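Local coordinates for lipolytic protein G-D-S-L family (Veillonella parvula DSM 2008, PDB 4RW0) that probably hydrolyses lipid or other acyl esters, as a GDSL-type hydrolase of the SGNH clan, at residues Ile79-Val93 against Leu120-Tyr134. Sequence-based numbering, arbitrary orientation.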
ATOM      1  N   ILE A  79      -4.691 -12.675   4.255  1.00 26.40           N
ATOM      2  CA  ILE A  79      -5.496 -12.693   5.457  1.00 25.48           C
ATOM      3  C   ILE A  79      -6.869 -13.247   5.166  1.00 30.55           C
ATOM      4  O   ILE A  79      -7.402 -14.106   5.923  1.00 28.65           O
ATOM      5  CB  ILE A  79      -5.498 -11.347   6.103  1.00 26.79           C
ATOM      6  CG1 ILE A  79      -4.097 -11.029   6.565  1.00 28.17           C
ATOM      7  CG2 ILE A  79      -6.486 -11.271   7.275  1.00 27.83           C
ATOM      8  CD1 ILE A  79      -3.944  -9.562   6.990  1.00 27.64           C
ATOM      9  N   LEU A  80      -7.466 -12.850   4.039  1.00 29.58           N
ATOM     10  CA  LEU A  80      -8.756 -13.410   3.691  1.00 30.82           C
ATOM     11  C   LEU A  80      -8.696 -14.923   3.451  1.00 34.22           C
ATOM     12  O   LEU A  80      -9.659 -15.616   3.628  1.00 28.51           O
ATOM     13  CB  LEU A  80      -9.338 -12.777   2.454  1.00 30.42           C
ATOM     14  CG  LEU A  80      -9.796 -11.336   2.656  1.00 32.81           C
ATOM     15  CD1 LEU A  80     -10.079 -10.752   1.275  1.00 33.08           C
ATOM     16  CD2 LEU A  80     -11.034 -11.252   3.531  1.00 33.25           C
ATOM     17  N   GLN A  81      -7.573 -15.429   3.006  1.00 35.71           N
ATOM     18  CA  GLN A  81      -7.426 -16.847   2.779  1.00 39.57           C
ATOM     19  C   GLN A  81      -6.957 -17.607   4.007  1.00 40.62           C
ATOM     20  O   GLN A  81      -6.735 -18.770   3.926  1.00 42.70           O
ATOM     21  CB  GLN A  81      -6.469 -17.077   1.617  1.00 40.78           C
ATOM     22  CG  GLN A  81      -7.191 -16.807   0.309  1.00 46.90           C
ATOM     23  CD  GLN A  81      -6.264 -16.705  -0.872  1.00 59.88           C
ATOM     24  OE1 GLN A  81      -5.037 -16.800  -0.737  1.00 62.71           O
ATOM     25  NE2 GLN A  81      -6.843 -16.507  -2.056  1.00 67.32           N
ATOM     26  N   GLY A  82      -6.768 -16.952   5.133  1.00 38.90           N
ATOM     27  CA  GLY A  82      -6.505 -17.670   6.343  1.00 38.54           C
ATOM     28  C   GLY A  82      -5.101 -17.600   6.863  1.00 39.05           C
ATOM     29  O   GLY A  82      -4.867 -18.150   7.911  1.00 39.55           O
ATOM     30  N   ARG A  83      -4.163 -16.894   6.219  1.00 31.90           N
ATOM     31  CA  ARG A  83      -2.809 -16.863   6.731  1.00 30.99           C
ATOM     32  C   ARG A  83      -2.737 -16.013   7.967  1.00 33.02           C
ATOM     33  O   ARG A  83      -3.502 -15.051   8.130  1.00 32.54           O
ATOM     34  CB  ARG A  83      -1.786 -16.381   5.699  1.00 34.16           C
ATOM     35  CG  ARG A  83      -1.907 -16.922   4.265  1.00 40.52           C
ATOM     36  CD  ARG A  83      -1.828 -18.421   4.205  1.00 50.61           C
ATOM     37  NE  ARG A  83      -0.627 -18.939   4.892  1.00 60.36           N
ATOM     38  CZ  ARG A  83       0.533 -19.278   4.313  1.00 60.36           C
ATOM     39  NH1 ARG A  83       1.512 -19.742   5.072  1.00 60.19           N
ATOM     40  NH2 ARG A  83       0.736 -19.146   3.003  1.00 57.95           N
ATOM     41  N   ASP A  84      -1.784 -16.291   8.843  1.00 32.89           N
ATOM     42  CA  ASP A  84      -1.683 -15.521  10.057  1.00 34.40           C
ATOM     43  C   ASP A  84      -0.709 -14.356   9.907  1.00 32.41           C
ATOM     44  O   ASP A  84       0.009 -14.257   8.890  1.00 32.66           O
ATOM     45  CB  ASP A  84      -1.379 -16.454  11.254  1.00 39.84           C
ATOM     46  CG  ASP A  84       0.050 -17.015  11.243  1.00 45.26           C
ATOM     47  OD1 ASP A  84       0.964 -16.471  10.589  1.00 42.93           O
ATOM     48  OD2 ASP A  84       0.260 -18.019  11.931  1.00 60.16           O
ATOM     49  N   SER A  85      -0.700 -13.481  10.909  1.00 29.01           N
ATOM     50  CA  SER A  85       0.063 -12.263  10.932  1.00 32.45           C
ATOM     51  C   SER A  85       1.547 -12.493  10.875  1.00 35.04           C
ATOM     52  O   SER A  85       2.299 -11.650  10.379  1.00 33.72           O
ATOM     53  CB  SER A  85      -0.215 -11.460  12.208  1.00 35.05           C
ATOM     54  OG  SER A  85       0.045 -12.238  13.349  1.00 41.60           O
ATOM     55  N   THR A  86       1.986 -13.622  11.407  1.00 34.26           N
ATOM     56  CA  THR A  86       3.414 -13.939  11.324  1.00 34.99           C
ATOM     57  C   THR A  86       3.862 -14.209   9.865  1.00 29.42           C
ATOM     58  O   THR A  86       4.878 -13.667   9.418  1.00 32.56           O
ATOM     59  CB  THR A  86       3.774 -15.116  12.267  1.00 37.98           C
ATOM     60  OG1 THR A  86       3.501 -14.689  13.620  1.00 36.75           O
ATOM     61  CG2 THR A  86       5.255 -15.436  12.109  1.00 41.90           C
ATOM     62  N   TYR A  87       3.090 -15.000   9.136  1.00 31.09           N
ATOM     63  CA  TYR A  87       3.398 -15.272   7.749  1.00 30.06           C
ATOM     64  C   TYR A  87       3.393 -13.945   6.919  1.00 32.96           C
ATOM     65  O   TYR A  87       4.340 -13.640   6.140  1.00 27.34           O
ATOM     66  CB  TYR A  87       2.432 -16.288   7.155  1.00 28.49           C
ATOM     67  CG  TYR A  87       2.622 -16.359   5.663  1.00 30.55           C
ATOM     68  CD1 TYR A  87       3.727 -17.042   5.100  1.00 31.20           C
ATOM     69  CD2 TYR A  87       1.771 -15.676   4.797  1.00 31.18           C
ATOM     70  CE1 TYR A  87       3.935 -17.067   3.728  1.00 31.18           C
ATOM     71  CE2 TYR A  87       1.967 -15.692   3.425  1.00 28.17           C
ATOM     72  CZ  TYR A  87       3.039 -16.386   2.881  1.00 31.89           C
ATOM     73  OH  TYR A  87       3.284 -16.342   1.502  1.00 30.62           O
ATOM     74  N   VAL A  88       2.317 -13.165   7.097  1.00 30.53           N
ATOM     75  CA  VAL A  88       2.119 -11.934   6.321  1.00 28.41           C
ATOM     76  C   VAL A  88       3.207 -10.954   6.580  1.00 28.58           C
ATOM     77  O   VAL A  88       3.868 -10.456   5.633  1.00 24.87           O
ATOM     78  CB  VAL A  88       0.696 -11.360   6.528  1.00 27.71           C
ATOM     79  CG1 VAL A  88       0.551 -10.044   5.781  1.00 28.71           C
ATOM     80  CG2 VAL A  88      -0.285 -12.335   5.964  1.00 28.79           C
ATOM     81  N   TYR A  89       3.501 -10.732   7.875  1.00 27.81           N
ATOM     82  CA  TYR A  89       4.575  -9.835   8.235  1.00 29.00           C
ATOM     83  C   TYR A  89       5.949 -10.257   7.715  1.00 27.81           C
ATOM     84  O   TYR A  89       6.680  -9.433   7.163  1.00 27.91           O
ATOM     85  CB  TYR A  89       4.616  -9.563   9.764  1.00 31.48           C
ATOM     86  CG  TYR A  89       5.864  -8.837  10.239  1.00 31.90           C
ATOM     87  CD1 TYR A  89       6.034  -7.497  10.012  1.00 30.61           C
ATOM     88  CD2 TYR A  89       6.856  -9.508  10.970  1.00 36.15           C
ATOM     89  CE1 TYR A  89       7.153  -6.850  10.408  1.00 33.98           C
ATOM     90  CE2 TYR A  89       7.991  -8.855  11.379  1.00 32.31           C
ATOM     91  CZ  TYR A  89       8.124  -7.547  11.091  1.00 37.21           C
ATOM     92  OH  TYR A  89       9.218  -6.862  11.479  1.00 37.76           O
ATOM     93  N   LYS A  90       6.285 -11.521   7.883  1.00 32.18           N
ATOM     94  CA  LYS A  90       7.601 -12.029   7.462  1.00 37.16           C
ATOM     95  C   LYS A  90       7.800 -11.880   5.965  1.00 30.49           C
ATOM     96  O   LYS A  90       8.907 -11.528   5.487  1.00 28.44           O
ATOM     97  CB  LYS A  90       7.749 -13.536   7.792  1.00 45.22           C
ATOM     98  CG  LYS A  90       8.510 -13.894   9.067  1.00 61.84           C
ATOM     99  CD  LYS A  90       8.525 -12.800  10.147  1.00 72.88           C
ATOM    100  CE  LYS A  90       8.527 -13.367  11.578  1.00 84.81           C
ATOM    101  NZ  LYS A  90       9.297 -14.645  11.733  1.00 83.06           N
ATOM    102  N   THR A  91       6.736 -12.165   5.210  1.00 28.18           N
ATOM    103  CA  THR A  91       6.847 -12.129   3.758  1.00 25.56           C
ATOM    104  C   THR A  91       6.958 -10.669   3.310  1.00 27.06           C
ATOM    105  O   THR A  91       7.720 -10.367   2.372  1.00 25.11           O
ATOM    106  CB  THR A  91       5.688 -12.861   3.162  1.00 28.21           C
ATOM    107  OG1 THR A  91       5.534 -14.128   3.817  1.00 29.31           O
ATOM    108  CG2 THR A  91       5.816 -12.984   1.714  1.00 26.97           C
ATOM    109  N   LEU A  92       6.220  -9.741   3.956  1.00 25.89           N
ATOM    110  CA  LEU A  92       6.381  -8.309   3.659  1.00 23.13           C
ATOM    111  C   LEU A  92       7.777  -7.797   3.931  1.00 24.39           C
ATOM    112  O   LEU A  92       8.367  -7.072   3.136  1.00 23.83           O
ATOM    113  CB  LEU A  92       5.370  -7.510   4.474  1.00 26.58           C
ATOM    114  CG  LEU A  92       3.933  -7.567   3.885  1.00 27.15           C
ATOM    115  CD1 LEU A  92       2.957  -6.945   4.877  1.00 29.09           C
ATOM    116  CD2 LEU A  92       3.867  -6.805   2.543  1.00 26.87           C
ATOM    117  N   VAL A  93       8.378  -8.214   5.045  1.00 23.59           N
ATOM    118  CA  VAL A  93       9.778  -7.857   5.279  1.00 23.52           C
ATOM    119  C   VAL A  93      10.733  -8.289   4.160  1.00 23.52           C
ATOM    120  O   VAL A  93      11.593  -7.498   3.725  1.00 24.72           O
ATOM    121  CB  VAL A  93      10.268  -8.433   6.644  1.00 27.04           C
ATOM    122  CG1 VAL A  93      11.745  -8.249   6.755  1.00 28.27           C
ATOM    123  CG2 VAL A  93       9.540  -7.757   7.799  1.00 29.63           C
ATOM    124  N   LEU A 120     -10.909 -11.525  11.342  1.00 32.10           N
ATOM    125  CA  LEU A 120      -9.822 -11.237  10.387  1.00 30.23           C
ATOM    126  C   LEU A 120      -9.171  -9.866  10.543  1.00 29.20           C
ATOM    127  O   LEU A 120      -7.957  -9.715  10.333  1.00 28.16           O
ATOM    128  CB  LEU A 120     -10.306 -11.431   8.963  1.00 31.65           C
ATOM    129  CG  LEU A 120     -10.663 -12.859   8.668  1.00 34.79           C
ATOM    130  CD1 LEU A 120     -11.088 -12.968   7.238  1.00 35.22           C
ATOM    131  CD2 LEU A 120      -9.483 -13.774   8.968  1.00 37.64           C
ATOM    132  N   ASP A 121      -9.934  -8.847  10.925  1.00 27.09           N
ATOM    133  CA  ASP A 121      -9.312  -7.537  11.034  1.00 26.77           C
ATOM    134  C   ASP A 121      -8.273  -7.440  12.097  1.00 27.52           C
ATOM    135  O   ASP A 121      -7.417  -6.521  12.077  1.00 23.98           O
ATOM    136  CB  ASP A 121     -10.350  -6.429  11.307  1.00 29.98           C
ATOM    137  CG  ASP A 121      -9.769  -5.043  11.042  1.00 31.48           C
ATOM    138  OD1 ASP A 121      -9.325  -4.819   9.863  1.00 27.67           O
ATOM    139  OD2 ASP A 121      -9.651  -4.243  11.997  1.00 29.27           O
ATOM    140  N   LEU A 122      -8.376  -8.330  13.094  1.00 32.34           N
ATOM    141  CA  LEU A 122      -7.345  -8.344  14.142  1.00 33.28           C
ATOM    142  C   LEU A 122      -5.978  -8.791  13.584  1.00 28.84           C
ATOM    143  O   LEU A 122      -4.926  -8.301  14.031  1.00 30.45           O
ATOM    144  CB  LEU A 122      -7.744  -9.234  15.330  1.00 35.75           C
ATOM    145  CG  LEU A 122      -9.124  -8.973  15.962  1.00 38.70           C
ATOM    146  CD1 LEU A 122      -9.397  -9.970  17.097  1.00 46.38           C
ATOM    147  CD2 LEU A 122      -9.189  -7.563  16.507  1.00 44.21           C
ATOM    148  N   VAL A 123      -5.994  -9.665  12.592  1.00 28.73           N
ATOM    149  CA  VAL A 123      -4.734 -10.087  11.935  1.00 29.36           C
ATOM    150  C   VAL A 123      -4.096  -8.882  11.216  1.00 28.42           C
ATOM    151  O   VAL A 123      -2.883  -8.581  11.359  1.00 30.63           O
ATOM    152  CB  VAL A 123      -4.989 -11.204  10.939  1.00 28.40           C
ATOM    153  CG1 VAL A 123      -3.673 -11.689  10.362  1.00 30.52           C
ATOM    154  CG2 VAL A 123      -5.730 -12.373  11.580  1.00 31.78           C
ATOM    155  N   VAL A 124      -4.952  -8.098  10.534  1.00 30.51           N
ATOM    156  CA  VAL A 124      -4.510  -6.879   9.828  1.00 26.60           C
ATOM    157  C   VAL A 124      -3.851  -5.921  10.812  1.00 26.37           C
ATOM    158  O   VAL A 124      -2.776  -5.366  10.590  1.00 25.33           O
ATOM    159  CB  VAL A 124      -5.718  -6.140   9.115  1.00 28.47           C
ATOM    160  CG1 VAL A 124      -5.303  -4.783   8.596  1.00 30.11           C
ATOM    161  CG2 VAL A 124      -6.226  -6.927   7.954  1.00 28.89           C
ATOM    162  N   ARG A 125      -4.505  -5.746  11.951  1.00 29.04           N
ATOM    163  CA  ARG A 125      -3.973  -4.868  12.952  1.00 29.88           C
ATOM    164  C   ARG A 125      -2.649  -5.321  13.483  1.00 26.54           C
ATOM    165  O   ARG A 125      -1.798  -4.463  13.725  1.00 27.87           O
ATOM    166  CB  ARG A 125      -4.982  -4.644  14.101  1.00 31.72           C
ATOM    167  CG  ARG A 125      -6.156  -3.780  13.614  1.00 36.16           C
ATOM    168  CD  ARG A 125      -7.360  -3.753  14.516  1.00 41.03           C
ATOM    169  NE  ARG A 125      -6.966  -3.403  15.850  1.00 44.41           N
ATOM    170  CZ  ARG A 125      -7.709  -3.638  16.942  1.00 60.76           C
ATOM    171  NH1 ARG A 125      -8.949  -4.186  16.869  1.00 55.70           N
ATOM    172  NH2 ARG A 125      -7.203  -3.312  18.127  1.00 63.27           N
ATOM    173  N   GLU A 126      -2.497  -6.613  13.699  1.00 30.93           N
ATOM    174  CA  GLU A 126      -1.218  -7.194  14.203  1.00 34.14           C
ATOM    175  C   GLU A 126      -0.115  -6.994  13.195  1.00 30.80           C
ATOM    176  O   GLU A 126       0.975  -6.594  13.548  1.00 32.04           O
ATOM    177  CB  GLU A 126      -1.354  -8.721  14.459  1.00 40.89           C
ATOM    178  CG  GLU A 126      -2.198  -9.152  15.662  1.00 54.15           C
ATOM    179  CD  GLU A 126      -2.613 -10.643  15.687  1.00 63.02           C
ATOM    180  OE1 GLU A 126      -2.082 -11.483  14.924  1.00 60.37           O
ATOM    181  OE2 GLU A 126      -3.509 -10.977  16.490  1.00 72.93           O
ATOM    182  N   VAL A 127      -0.399  -7.237  11.904  1.00 30.69           N
ATOM    183  CA  VAL A 127       0.587  -6.975  10.837  1.00 25.20           C
ATOM    184  C   VAL A 127       0.974  -5.533  10.891  1.00 25.82           C
ATOM    185  O   VAL A 127       2.160  -5.211  10.898  1.00 27.73           O
ATOM    186  CB  VAL A 127       0.023  -7.349   9.423  1.00 26.73           C
ATOM    187  CG1 VAL A 127       0.888  -6.843   8.302  1.00 27.63           C
ATOM    188  CG2 VAL A 127      -0.156  -8.830   9.316  1.00 28.66           C
ATOM    189  N   ASN A 128      -0.010  -4.620  10.967  1.00 25.40           N
ATOM    190  CA  ASN A 128       0.335  -3.224  10.845  1.00 26.90           C
ATOM    191  C   ASN A 128       1.150  -2.712  12.031  1.00 26.92           C
ATOM    192  O   ASN A 128       2.038  -1.879  11.861  1.00 27.74           O
ATOM    193  CB  ASN A 128      -0.900  -2.327  10.626  1.00 26.69           C
ATOM    194  CG  ASN A 128      -1.513  -2.462   9.253  1.00 26.18           C
ATOM    195  OD1 ASN A 128      -0.894  -2.976   8.337  1.00 26.91           O
ATOM    196  ND2 ASN A 128      -2.770  -2.013   9.124  1.00 26.94           N
ATOM    197  N   GLU A 129       0.851  -3.173  13.238  1.00 28.30           N
ATOM    198  CA  GLU A 129       1.725  -2.836  14.403  1.00 29.71           C
ATOM    199  C   GLU A 129       3.172  -3.268  14.230  1.00 27.70           C
ATOM    200  O   GLU A 129       4.109  -2.501  14.496  1.00 27.94           O
ATOM    201  CB  GLU A 129       1.176  -3.453  15.738  1.00 35.55           C
ATOM    202  CG  GLU A 129      -0.075  -2.744  16.243  1.00 43.05           C
ATOM    203  CD  GLU A 129       0.048  -1.200  16.263  1.00 54.75           C
ATOM    204  OE1 GLU A 129      -0.779  -0.543  15.548  1.00 56.84           O
ATOM    205  OE2 GLU A 129       0.978  -0.640  16.942  1.00 56.68           O
ATOM    206  N   GLN A 130       3.372  -4.458  13.714  1.00 31.57           N
ATOM    207  CA  GLN A 130       4.738  -4.921  13.477  1.00 31.59           C
ATOM    208  C   GLN A 130       5.427  -4.158  12.381  1.00 31.61           C
ATOM    209  O   GLN A 130       6.633  -3.917  12.445  1.00 30.15           O
ATOM    210  CB  GLN A 130       4.747  -6.404  13.207  1.00 34.65           C
ATOM    211  CG  GLN A 130       4.305  -7.253  14.393  1.00 38.19           C
ATOM    212  CD  GLN A 130       4.194  -8.721  14.054  1.00 42.24           C
ATOM    213  OE1 GLN A 130       5.187  -9.420  13.922  1.00 43.19           O
ATOM    214  NE2 GLN A 130       2.979  -9.196  13.899  1.00 50.15           N
ATOM    215  N   LEU A 131       4.674  -3.716  11.365  1.00 33.46           N
ATOM    216  CA  LEU A 131       5.275  -2.926  10.299  1.00 28.12           C
ATOM    217  C   LEU A 131       5.704  -1.583  10.827  1.00 27.00           C
ATOM    218  O   LEU A 131       6.765  -1.046  10.473  1.00 28.92           O
ATOM    219  CB  LEU A 131       4.258  -2.721   9.119  1.00 27.40           C
ATOM    220  CG  LEU A 131       3.990  -3.940   8.239  1.00 26.49           C
ATOM    221  CD1 LEU A 131       2.856  -3.655   7.219  1.00 27.72           C
ATOM    222  CD2 LEU A 131       5.293  -4.326   7.507  1.00 27.37           C
ATOM    223  N   LYS A 132       4.858  -0.963  11.639  1.00 28.58           N
ATOM    224  CA  LYS A 132       5.253   0.344  12.189  1.00 30.69           C
ATOM    225  C   LYS A 132       6.548   0.204  13.020  1.00 30.63           C
ATOM    226  O   LYS A 132       7.402   1.080  12.976  1.00 32.81           O
ATOM    227  CB  LYS A 132       4.194   0.959  13.092  1.00 30.29           C
ATOM    228  CG  LYS A 132       2.924   1.318  12.410  1.00 33.12           C
ATOM    229  CD  LYS A 132       1.986   2.020  13.365  1.00 40.20           C
ATOM    230  CE  LYS A 132       0.647   1.352  13.399  1.00 49.20           C
ATOM    231  NZ  LYS A 132      -0.354   2.290  13.966  1.00 58.76           N
ATOM    232  N   ALA A 133       6.667  -0.891  13.732  1.00 35.90           N
ATOM    233  CA  ALA A 133       7.869  -1.135  14.580  1.00 39.70           C
ATOM    234  C   ALA A 133       9.099  -1.348  13.713  1.00 37.05           C
ATOM    235  O   ALA A 133      10.144  -0.731  13.933  1.00 36.33           O
ATOM    236  CB  ALA A 133       7.634  -2.320  15.476  1.00 39.59           C
ATOM    237  N   TYR A 134       8.956  -2.144  12.665  1.00 34.33           N
ATOM    238  CA  TYR A 134      10.057  -2.330  11.698  1.00 31.44           C
ATOM    239  C   TYR A 134      10.482  -1.009  11.050  1.00 34.07           C
ATOM    240  O   TYR A 134      11.667  -0.741  10.884  1.00 35.79           O
ATOM    241  CB  TYR A 134       9.633  -3.411  10.650  1.00 34.86           C
ATOM    242  CG  TYR A 134      10.688  -3.760   9.622  1.00 37.26           C
ATOM    243  CD1 TYR A 134      10.874  -2.984   8.499  1.00 32.83           C
ATOM    244  CD2 TYR A 134      11.518  -4.851   9.808  1.00 33.44           C
ATOM    245  CE1 TYR A 134      11.855  -3.291   7.576  1.00 37.84           C
ATOM    246  CE2 TYR A 134      12.530  -5.144   8.923  1.00 36.12           C
ATOM    247  CZ  TYR A 134      12.690  -4.389   7.795  1.00 38.96           C
ATOM    248  OH  TYR A 134      13.675  -4.731   6.915  1.00 39.17           O
TER
HETATM  249  O   HOH W   1      -2.568 -13.884  13.237  1.00 39.15           O
HETATM  250  O   HOH W   2       2.545 -11.983  13.875  1.00 46.18           O
HETATM  251  O   HOH W   3       8.198  -5.479  13.752  1.00 44.28           O
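Helices 85-93 and 120-134 run roughly parallel, crossing at -37° with their axes 9.0 Å apart, and Ser85 lies nearest Val127 in backbone register. They are neighbouring helices of the three-layer alpha/beta/alpha fold of SGNH hydrolases, linked through the parallel strand 104-108. The packing is knobs-into-holes. Ser85 fits among Val123, Glu126, Val127 and Gln130, and Val127 fits among Ser85, Val88, Tyr89 and Leu92. Val127 CG2 meets Val88 CG1 at 3.8 Å. At the end of helix 76-80, just before the Schellman motif at Gly82, Ile79 CD1 meets Val124 CG2 (3.6 Å). Tyr89 has CG anti to the backbone N (chi1 169°), which brings its ring against Gln130. Gln130 CB makes a CH-pi contact over one ring face, 3.8 Å from the centroid, while Val93 CG2 lies on the opposite face. Leu131 CD2 is at the ring edge. A water joins Tyr89 OH to Gln130 O. With an alanine here, a gap would probably open between Gln130 and Val93, and that water would lose its hydroxyl partner. At the first residue of helix 85-100, Ser85 OG donates to the anti lone pair of Glu126 OE1 at 2.8 Å, and a water bridges Ser85 N to the same OE1.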